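Local coordinates for variable region-containing chitin-binding protein 3 (PDB 1XT5) that serves as an immune-type receptor of amphioxus, represented here by its V-type immunoglobulin domain, and probably binds chitin through the chitin-binding region of the whole protein, at residues 43-46 with 47-51; 78-81 with 82-85; 86-89 with 90-93. All blocks are in the same frame, centred on the assembly; numbering follows the deposited sequence.

Interaction 1 (43-46 with 47-51); sequences KGAS and PDRST
K43 and T51 close a short beta hairpin at the surface of the domain, where strand 38-44 turns back into strand 50-58. The contact is local and mostly polar. The two residues form an antiparallel hydrogen-bonded pair. K43 N donates a hydrogen bond to T51 O at 2.8 Å. The return bond from T51 N to K43 O is 2.9 Å. Beside the pair, K43 CB and T51 CG2 pack on the same face of the sheet. The K43 chain then leads away from the hairpin, and its NZ is hydrogen-bonded to G104 O.

In an immunoglobulin V-set domain this is the loop between strands C and C'. S46 is the acceptor for R49 within the turn. R49 N is a donor to S46 OG at 3.2 Å, and it also makes a weak, bent bond to S46 O. The guanidinium of R49 folds over the same hydroxyl. S46 OG lies over one face of it, 3.0 Å from NH1, but the angle is too poor for a hydrogen bond. A45 CB approaches NH1 obliquely. The R49 chain comes back over the turn because it bends at chi3 (-94°).

S50 OG takes the position between its backbone N and carbonyl carbon (chi1 67°). There it bonds to P47 O at 2.7 Å, from above the carbonyl plane. Water 1 bridges the two arms: it accepts from A45 N and donates to R49 O. G44 has no side chain to keep the arms apart, and its CA makes a CH...O contact with R49 O. P47 touches W108 and Q110 of strand 105-112, and K43 touches Y107.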
loop_
_atom_site.group_PDB
_atom_site.type_symbol
_atom_site.label_atom_id
_atom_site.label_comp_id
_atom_site.label_asym_id
_atom_site.label_seq_id
_atom_site.Cartn_x
_atom_site.Cartn_y
_atom_site.Cartn_z
ATOM N N LYS A 43 7.780 -2.920 -2.829
ATOM C CA LYS A 43 8.093 -4.347 -3.017
ATOM C C LYS A 43 9.533 -4.596 -2.679
ATOM O O LYS A 43 10.435 -3.981 -3.254
ATOM C CB LYS A 43 7.837 -4.769 -4.470
ATOM C CG LYS A 43 8.015 -6.279 -4.662
ATOM C CD LYS A 43 7.900 -6.610 -6.151
ATOM C CE LYS A 43 7.913 -8.086 -6.363
ATOM N NZ LYS A 43 9.203 -8.697 -6.141
ATOM N N GLY A 44 9.792 -5.480 -1.722
ATOM C CA GLY A 44 11.152 -5.843 -1.364
ATOM C C GLY A 44 11.189 -6.480 0.017
ATOM O O GLY A 44 10.187 -6.724 0.665
ATOM N N ALA A 45 12.423 -6.717 0.454
ATOM C CA ALA A 45 12.631 -7.354 1.754
ATOM C C ALA A 45 12.083 -6.536 2.932
ATOM O O ALA A 45 11.617 -7.120 3.911
ATOM C CB ALA A 45 14.119 -7.634 1.951
ATOM N N SER A 46 12.220 -5.205 2.810
ATOM C CA SER A 46 11.793 -4.336 3.893
ATOM C C SER A 46 11.306 -3.016 3.282
ATOM O O SER A 46 11.606 -2.783 2.110
ATOM C CB SER A 46 12.906 -4.077 4.907
ATOM O OG SER A 46 13.957 -3.342 4.284
ATOM N N PRO A 47 10.626 -2.192 4.031
ATOM C CA PRO A 47 10.134 -0.929 3.452
ATOM C C PRO A 47 11.240 -0.111 2.846
ATOM O O PRO A 47 11.025 0.536 1.807
ATOM C CB PRO A 47 9.480 -0.195 4.623
ATOM C CG PRO A 47 8.923 -1.329 5.448
ATOM C CD PRO A 47 10.042 -2.355 5.391
ATOM N N ASP A 48 12.420 -0.065 3.452
ATOM C CA ASP A 48 13.481 0.772 2.940
ATOM C C ASP A 48 14.238 0.027 1.841
ATOM O O ASP A 48 14.789 0.634 0.901
ATOM C CB ASP A 48 14.288 1.345 4.115
ATOM C CG ASP A 48 13.594 2.433 4.934
ATOM O OD1 ASP A 48 13.940 3.633 4.781
ATOM O OD2 ASP A 48 12.692 2.150 5.804
ATOM N N ARG A 49 14.278 -1.296 1.820
ATOM C CA ARG A 49 15.015 -2.116 0.848
ATOM C C ARG A 49 13.987 -2.614 -0.182
ATOM O O ARG A 49 13.589 -3.773 -0.178
ATOM C CB ARG A 49 15.753 -3.248 1.515
ATOM C CG ARG A 49 16.826 -2.794 2.504
ATOM C CD ARG A 49 17.671 -3.978 2.901
ATOM N NE ARG A 49 17.370 -4.707 4.056
ATOM C CZ ARG A 49 16.766 -5.485 4.883
ATOM N NH1 ARG A 49 15.607 -5.904 4.354
ATOM N NH2 ARG A 49 17.122 -5.864 6.097
ATOM N N SER A 50 13.551 -1.664 -1.005
ATOM C CA SER A 50 12.379 -1.921 -1.814
ATOM C C SER A 50 12.413 -1.084 -3.067
ATOM O O SER A 50 13.205 -0.180 -3.256
ATOM C CB SER A 50 11.095 -1.612 -1.010
ATOM O OG SER A 50 11.050 -0.213 -0.771
ATOM N N THR A 51 11.473 -1.386 -3.957
ATOM C CA THR A 51 11.148 -0.570 -5.102
ATOM C C THR A 51 9.687 -0.120 -4.987
ATOM O O THR A 51 8.818 -0.813 -4.437
ATOM C CB THR A 51 11.440 -1.284 -6.425
ATOM O OG1 THR A 51 11.466 -0.345 -7.501
ATOM C CG2 THR A 51 10.427 -2.338 -6.720
HETATM O O HOH W 1 14.679 -6.456 -1.305
#

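Interaction 2 (78-81 with 82-85); sequences GDFL and GRAS
R83 folds back over the turn at 79-84 to hold the backbone of D79. The turn leads from strand 72-76 into strand 84-86 of the V-set domain. R83 CB lies 3.6 Å from F80 O, the carbonyl that R83 N also binds at 2.9 Å. CG runs anti to the carbonyl carbon (chi1 -56°) and comes no nearer than 4.2 Å to L81 O. The chain then bends at chi3 and brings the guanidinium round to D79. NE meets D79 O at 3.3 Å, in the carbonyl plane. NH2 meets the same oxygen at 3.1 Å, from above that plane. This is a side-on grip by two nitrogens on one atom. NH2 also passes F80 CD2 at 3.8 Å, obliquely, with the ring and guanidinium planes 32° apart. NH1 points elsewhere: it forms a salt bridge with D103 and a hydrogen bond to T97 O. An arginine-aspartate bridge at this place is familiar in V domains.

F80 CB also packs on A84 CB at 4.0 Å, and both side chains reach V53 and L96. A84 N adds a weak bond to F80 O. All three guanidinium nitrogens have partners: NE and NH2 at D79 O, NH1 at D103 and T97 O. Its charge is probably balanced chiefly by D103, while the two bonds to D79 O probably polarise that carbonyl and fix the rotation of the group.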
loop_
_atom_site.group_PDB
_atom_site.type_symbol
_atom_site.label_atom_id
_atom_site.label_comp_id
_atom_site.label_asym_id
_atom_site.label_seq_id
_atom_site.Cartn_x
_atom_site.Cartn_y
_atom_site.Cartn_z
ATOM N N GLY A 78 7.325 2.341 -12.204
ATOM C CA GLY A 78 8.214 1.329 -12.707
ATOM C C GLY A 78 7.465 0.256 -13.471
ATOM O O GLY A 78 6.611 0.528 -14.312
ATOM N N ASP A 79 7.848 -0.995 -13.202
ATOM C CA ASP A 79 7.241 -2.099 -13.881
ATOM C C ASP A 79 5.771 -2.271 -13.536
ATOM O O ASP A 79 5.104 -3.080 -14.152
ATOM C CB ASP A 79 8.022 -3.369 -13.502
ATOM C CG ASP A 79 9.381 -3.413 -14.184
ATOM O OD1 ASP A 79 9.686 -2.712 -15.130
ATOM O OD2 ASP A 79 10.129 -4.234 -13.658
ATOM N N PHE A 80 5.280 -1.562 -12.531
ATOM C CA PHE A 80 3.902 -1.664 -12.087
ATOM C C PHE A 80 3.008 -0.601 -12.670
ATOM O O PHE A 80 1.822 -0.606 -12.408
ATOM C CB PHE A 80 3.812 -1.603 -10.537
ATOM C CG PHE A 80 4.741 -2.643 -9.897
ATOM C CD1 PHE A 80 6.017 -2.256 -9.534
ATOM C CD2 PHE A 80 4.298 -3.907 -9.733
ATOM C CE1 PHE A 80 6.924 -3.162 -9.032
ATOM C CE2 PHE A 80 5.194 -4.875 -9.205
ATOM C CZ PHE A 80 6.463 -4.447 -8.874
ATOM N N LEU A 81 3.607 0.331 -13.401
ATOM C CA LEU A 81 2.835 1.450 -13.932
ATOM C C LEU A 81 1.761 0.901 -14.804
ATOM O O LEU A 81 1.996 0.111 -15.707
ATOM C CB LEU A 81 3.743 2.436 -14.679
ATOM C CG LEU A 81 3.181 3.824 -14.918
ATOM C CD1 LEU A 81 4.335 4.801 -15.240
ATOM C CD2 LEU A 81 2.136 3.935 -16.005
ATOM N N GLY A 82 0.545 1.369 -14.586
ATOM C CA GLY A 82 -0.584 0.923 -15.264
ATOM C C GLY A 82 -1.202 -0.388 -14.861
ATOM O O GLY A 82 -2.245 -0.775 -15.411
ATOM N N ARG A 83 -0.621 -1.097 -13.937
ATOM C CA ARG A 83 -1.105 -2.356 -13.419
ATOM C C ARG A 83 -1.484 -2.323 -11.957
ATOM O O ARG A 83 -2.262 -3.179 -11.512
ATOM C CB ARG A 83 -0.062 -3.480 -13.586
ATOM C CG ARG A 83 0.364 -3.657 -15.008
ATOM C CD ARG A 83 1.216 -4.870 -15.253
ATOM N NE ARG A 83 2.465 -4.965 -14.545
ATOM C CZ ARG A 83 2.827 -5.791 -13.536
ATOM N NH1 ARG A 83 1.964 -6.629 -13.013
ATOM N NH2 ARG A 83 4.045 -5.741 -13.070
ATOM N N ALA A 84 -1.012 -1.362 -11.197
ATOM C CA ALA A 84 -1.238 -1.286 -9.777
ATOM C C ALA A 84 -2.213 -0.137 -9.474
ATOM O O ALA A 84 -2.035 0.981 -9.972
ATOM C CB ALA A 84 0.089 -1.039 -9.061
ATOM N N SER A 85 -3.174 -0.389 -8.604
ATOM C CA SER A 85 -4.127 0.646 -8.224
ATOM C C SER A 85 -4.565 0.437 -6.777
ATOM O O SER A 85 -4.526 -0.682 -6.277
ATOM C CB SER A 85 -5.318 0.665 -9.196
ATOM O OG SER A 85 -6.044 -0.548 -9.192
#

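Interaction 3 (86-89 with 90-93); sequences VANL and AAPT
N88 and A91 are the ends of a type I beta turn, in the loop that joins strands D and E of the V-set domain (84-86 and 94-96). The turn is closed by the bond from A91 N to N88 O, 3.0 Å long. A second turn overlaps it at A91: P92 is the centre of an inverse gamma turn, in which T93 N binds A91 O at 2.8 Å.

One side-chain bond supports the first turn. N88 CG stands anti to its N (chi1 -177°), and OD1 comes to A90 N at 3.0 Å. This weak bond is that of an Asx turn, and A90 N has a further partner in Y58 OH.

Two waters bridge the arms. Water 2 accepts from A87 N and donates to T93 O. Water 3 accepts from N88 N and lies close to A91 O and T93 O.

The apolar contacts lie on the inner side, where V86 touches W41 and F54, and P92 touches C26 of the disulfide to C109. Across the loop, V86 CG1 rests 3.6 Å from P92 CA and 3.8 Å from P92 CB.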
loop_
_atom_site.group_PDB
_atom_site.type_symbol
_atom_site.label_atom_id
_atom_site.label_comp_id
_atom_site.label_asym_id
_atom_site.label_seq_id
_atom_site.Cartn_x
_atom_site.Cartn_y
_atom_site.Cartn_z
ATOM N N VAL A 86 -5.026 1.507 -6.154
ATOM C CA VAL A 86 -5.622 1.494 -4.829
ATOM C C VAL A 86 -6.938 2.228 -4.932
ATOM O O VAL A 86 -6.956 3.449 -5.093
ATOM C CB VAL A 86 -4.671 2.110 -3.777
ATOM C CG1 VAL A 86 -5.345 2.200 -2.416
ATOM C CG2 VAL A 86 -3.409 1.272 -3.625
ATOM N N ALA A 87 -8.049 1.503 -4.835
ATOM C CA ALA A 87 -9.373 2.100 -5.031
ATOM C C ALA A 87 -9.773 3.042 -3.902
ATOM O O ALA A 87 -10.540 3.989 -4.153
ATOM C CB ALA A 87 -10.432 1.010 -5.151
ATOM N N ASN A 88 -9.330 2.755 -2.702
ATOM C CA ASN A 88 -9.785 3.493 -1.517
ATOM C C ASN A 88 -8.585 3.756 -0.632
ATOM O O ASN A 88 -8.096 2.855 0.043
ATOM C CB ASN A 88 -10.830 2.663 -0.764
ATOM C CG ASN A 88 -11.392 3.388 0.433
ATOM O OD1 ASN A 88 -10.943 4.337 0.907
ATOM N ND2 ASN A 88 -12.408 2.783 1.070
ATOM N N LEU A 89 -8.081 5.013 -0.625
ATOM C CA LEU A 89 -6.889 5.270 0.155
ATOM C C LEU A 89 -7.092 5.118 1.631
ATOM O O LEU A 89 -6.117 4.889 2.375
ATOM C CB LEU A 89 -6.348 6.670 -0.183
ATOM C CG LEU A 89 -5.736 6.837 -1.557
ATOM C CD1 LEU A 89 -5.533 8.295 -1.883
ATOM C CD2 LEU A 89 -4.430 6.082 -1.698
ATOM N N ALA A 90 -8.315 5.226 2.121
ATOM C CA ALA A 90 -8.624 5.017 3.530
ATOM C C ALA A 90 -8.637 3.539 3.888
ATOM O O ALA A 90 -8.634 3.235 5.112
ATOM C CB ALA A 90 -9.982 5.621 3.900
ATOM N N ALA A 91 -8.625 2.636 2.944
ATOM C CA ALA A 91 -8.663 1.172 3.151
ATOM C C ALA A 91 -7.821 0.593 2.014
ATOM O O ALA A 91 -8.336 0.054 1.032
ATOM C CB ALA A 91 -10.094 0.664 3.125
ATOM N N PRO A 92 -6.493 0.824 2.056
ATOM C CA PRO A 92 -5.657 0.840 0.862
ATOM C C PRO A 92 -5.189 -0.500 0.326
ATOM O O PRO A 92 -4.037 -0.651 -0.134
ATOM C CB PRO A 92 -4.482 1.730 1.303
ATOM C CG PRO A 92 -4.346 1.412 2.778
ATOM C CD PRO A 92 -5.773 1.341 3.242
ATOM N N THR A 93 -6.094 -1.458 0.199
ATOM C CA THR A 93 -5.853 -2.667 -0.551
ATOM C C THR A 93 -5.338 -2.351 -1.935
ATOM O O THR A 93 -5.890 -1.492 -2.643
ATOM C CB THR A 93 -7.173 -3.440 -0.647
ATOM O OG1 THR A 93 -7.522 -3.791 0.674
ATOM C CG2 THR A 93 -7.120 -4.625 -1.589
HETATM O O HOH W 2 -7.746 -1.391 -4.830
HETATM O O HOH W 3 -8.196 0.165 -1.829
#

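Interaction 1 is a surface contact; interactions 2 and 3 are partly buried. Interaction 1 turns within the six-stranded sheet. Interaction 2 carries the chain from that sheet to the edge strand 84-86 of the other, and interaction 3 leaves that same strand for 94-96. Interactions 2 and 3 therefore adjoin in sequence. Interactions 1 and 2 touch in space, K43 CD against F80 CZ at 3.8 Å. Interactions 1 and 3 stay about 12 Å apart at their nearest atoms. Interaction 1 has strand pairing and a serine-centred turn, interaction 2 a charged arginine on a backbone carbonyl, and interaction 3 paired turns. Water bridges both 1 and 3; buried apolar side chains pack in 2 and 3.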